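PDB 2YG9: DNA-3-methyladenine glycosidase II, putative, which belongs to the HhH-GPD superfamily of base excision DNA repair proteins, built here almost entirely of helices and loops. Local coordinates for residues Thr158-Leu163 against Val172-Asp177. Residues are numbered along the deposited sequence; the frame is centred on the assembly and turned at random.
Sequences TAEMFL and VFSSGD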
loop_
_atom_site.group_PDB
_atom_site.type_symbol
_atom_site.label_atom_id
_atom_site.label_comp_id
_atom_site.label_asym_id
_atom_site.label_seq_id
_atom_site.Cartn_x
_atom_site.Cartn_y
_atom_site.Cartn_z
ATOM N N THR A 158 5.338 -3.511 2.975
ATOM C CA THR A 158 4.208 -2.947 3.697
ATOM C C THR A 158 4.183 -1.404 3.613
ATOM O O THR A 158 3.130 -0.790 3.408
ATOM C CB THR A 158 4.231 -3.395 5.214
ATOM O OG1 THR A 158 4.145 -4.810 5.275
ATOM C CG2 THR A 158 3.099 -2.767 5.992
ATOM N N ALA A 159 5.342 -0.780 3.817
ATOM C CA ALA A 159 5.471 0.688 3.707
ATOM C C ALA A 159 5.050 1.184 2.334
ATOM O O ALA A 159 4.282 2.135 2.209
ATOM C CB ALA A 159 6.919 1.122 4.042
ATOM N N GLU A 160 5.482 0.471 1.299
ATOM C CA GLU A 160 5.186 0.806 -0.099
ATOM C C GLU A 160 3.734 0.586 -0.473
ATOM O O GLU A 160 3.158 1.373 -1.211
ATOM C CB GLU A 160 6.079 -0.034 -1.014
ATOM C CG GLU A 160 7.526 0.385 -0.990
ATOM C CD GLU A 160 8.457 -0.475 -1.872
ATOM O OE1 GLU A 160 8.215 -1.704 -2.004
ATOM O OE2 GLU A 160 9.455 0.086 -2.420
ATOM N N MET A 161 3.136 -0.480 0.049
ATOM C CA MET A 161 1.724 -0.737 -0.153
ATOM C C MET A 161 0.893 0.372 0.522
ATOM O O MET A 161 -0.179 0.757 0.055
ATOM C CB MET A 161 1.351 -2.093 0.458
ATOM C CG MET A 161 1.810 -3.343 -0.301
ATOM S SD MET A 161 1.441 -3.303 -2.055
ATOM C CE MET A 161 2.960 -2.725 -2.751
ATOM N N PHE A 162 1.366 0.817 1.669
ATOM C CA PHE A 162 0.723 1.911 2.415
ATOM C C PHE A 162 0.745 3.260 1.645
ATOM O O PHE A 162 -0.257 3.982 1.526
ATOM C CB PHE A 162 1.382 2.017 3.799
ATOM C CG PHE A 162 0.860 3.148 4.654
ATOM C CD1 PHE A 162 -0.379 3.062 5.255
ATOM C CD2 PHE A 162 1.594 4.296 4.815
ATOM C CE1 PHE A 162 -0.872 4.133 6.025
ATOM C CE2 PHE A 162 1.125 5.345 5.595
ATOM C CZ PHE A 162 -0.080 5.249 6.217
ATOM N N LEU A 163 1.893 3.591 1.110
ATOM C CA LEU A 163 2.007 4.740 0.219
ATOM C C LEU A 163 1.057 4.645 -0.964
ATOM O O LEU A 163 0.342 5.627 -1.274
ATOM C CB LEU A 163 3.455 4.866 -0.303
ATOM C CG LEU A 163 4.436 5.749 0.468
ATOM C CD1 LEU A 163 4.533 5.354 1.906
ATOM C CD2 LEU A 163 5.794 5.650 -0.220
ATOM N N VAL A 172 4.787 4.490 -7.264
ATOM C CA VAL A 172 5.347 3.440 -6.432
ATOM C C VAL A 172 5.351 2.091 -7.152
ATOM O O VAL A 172 4.294 1.556 -7.445
ATOM C CB VAL A 172 4.534 3.245 -5.147
ATOM C CG1 VAL A 172 5.218 2.126 -4.253
ATOM C CG2 VAL A 172 4.368 4.591 -4.344
ATOM N N PHE A 173 6.531 1.555 -7.427
ATOM C CA PHE A 173 6.666 0.180 -7.851
ATOM C C PHE A 173 7.417 -0.540 -6.754
ATOM O O PHE A 173 8.575 -0.251 -6.521
ATOM C CB PHE A 173 7.424 0.043 -9.168
ATOM C CG PHE A 173 7.553 -1.391 -9.639
ATOM C CD1 PHE A 173 6.516 -2.011 -10.314
ATOM C CD2 PHE A 173 8.675 -2.132 -9.352
ATOM C CE1 PHE A 173 6.605 -3.348 -10.694
ATOM C CE2 PHE A 173 8.791 -3.432 -9.773
ATOM C CZ PHE A 173 7.738 -4.046 -10.420
ATOM N N SER A 174 6.746 -1.494 -6.127
ATOM C CA SER A 174 7.292 -2.356 -5.116
ATOM C C SER A 174 8.043 -3.555 -5.718
ATOM O O SER A 174 7.454 -4.538 -6.130
ATOM C CB SER A 174 6.156 -2.786 -4.181
ATOM O OG SER A 174 6.648 -3.407 -3.009
ATOM N N SER A 175 9.380 -3.469 -5.719
ATOM C CA SER A 175 10.233 -4.461 -6.335
ATOM C C SER A 175 10.294 -5.746 -5.502
ATOM O O SER A 175 10.720 -6.770 -6.005
ATOM C CB SER A 175 11.609 -3.905 -6.501
ATOM O OG SER A 175 12.195 -3.812 -5.200
ATOM N N GLY A 176 9.828 -5.684 -4.263
ATOM C CA GLY A 176 9.632 -6.868 -3.411
ATOM C C GLY A 176 8.258 -7.516 -3.430
ATOM O O GLY A 176 8.024 -8.453 -2.706
ATOM N N ASP A 177 7.346 -7.034 -4.261
ATOM C CA ASP A 177 6.046 -7.663 -4.420
ATOM C C ASP A 177 6.243 -8.769 -5.442
ATOM O O ASP A 177 6.627 -8.512 -6.583
ATOM C CB ASP A 177 4.991 -6.679 -4.918
ATOM C CG ASP A 177 3.602 -7.264 -4.924
ATOM O OD1 ASP A 177 3.232 -7.948 -5.905
ATOM O OD2 ASP A 177 2.850 -7.026 -3.950
HETATM O O HOH W 1 10.160 -3.539 -2.198
HETATM O O HOH W 2 10.848 -1.035 -4.266
#
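The loop 172-177 passes alongside helical segment 158-163 and comes closest, CA to CA, at E160 and S174 (6.3 Å), just where a type I turn from S174 to D177 begins. E160 carries most of the polar contact. Extended beyond CG (chi2 178°), its chain brings the carboxylate to the start of the turn, where S174 OG donates a short 2.5 Å hydrogen bond to E160 OE1, arriving on the anti side and 32° out of the carboxylate plane. One water links E160 OE1 to the backbone N of G176, and another links OE2 to that of S175. A salt bridge from OE2 to R156 probably helps to keep this buried carboxylate ionised. M161, bent at chi2 and chi3, lays its CE against S174 CB at 3.5 Å. At the other end V172 straddles the helix flank: CG1 lies 4.0 Å from E160 CB, while CG2 meets L163 CB at 4.2 Å. D177, at the N-cap of helix 178-187, accepts from L180 N and W212 NE1 through OD1 and from W157 NE1 through OD2. E160 thus joins this loop to helix 156-166, which with helix 141-149 and the LPGIG hairpin forms the superfamily's helix-hairpin-helix motif.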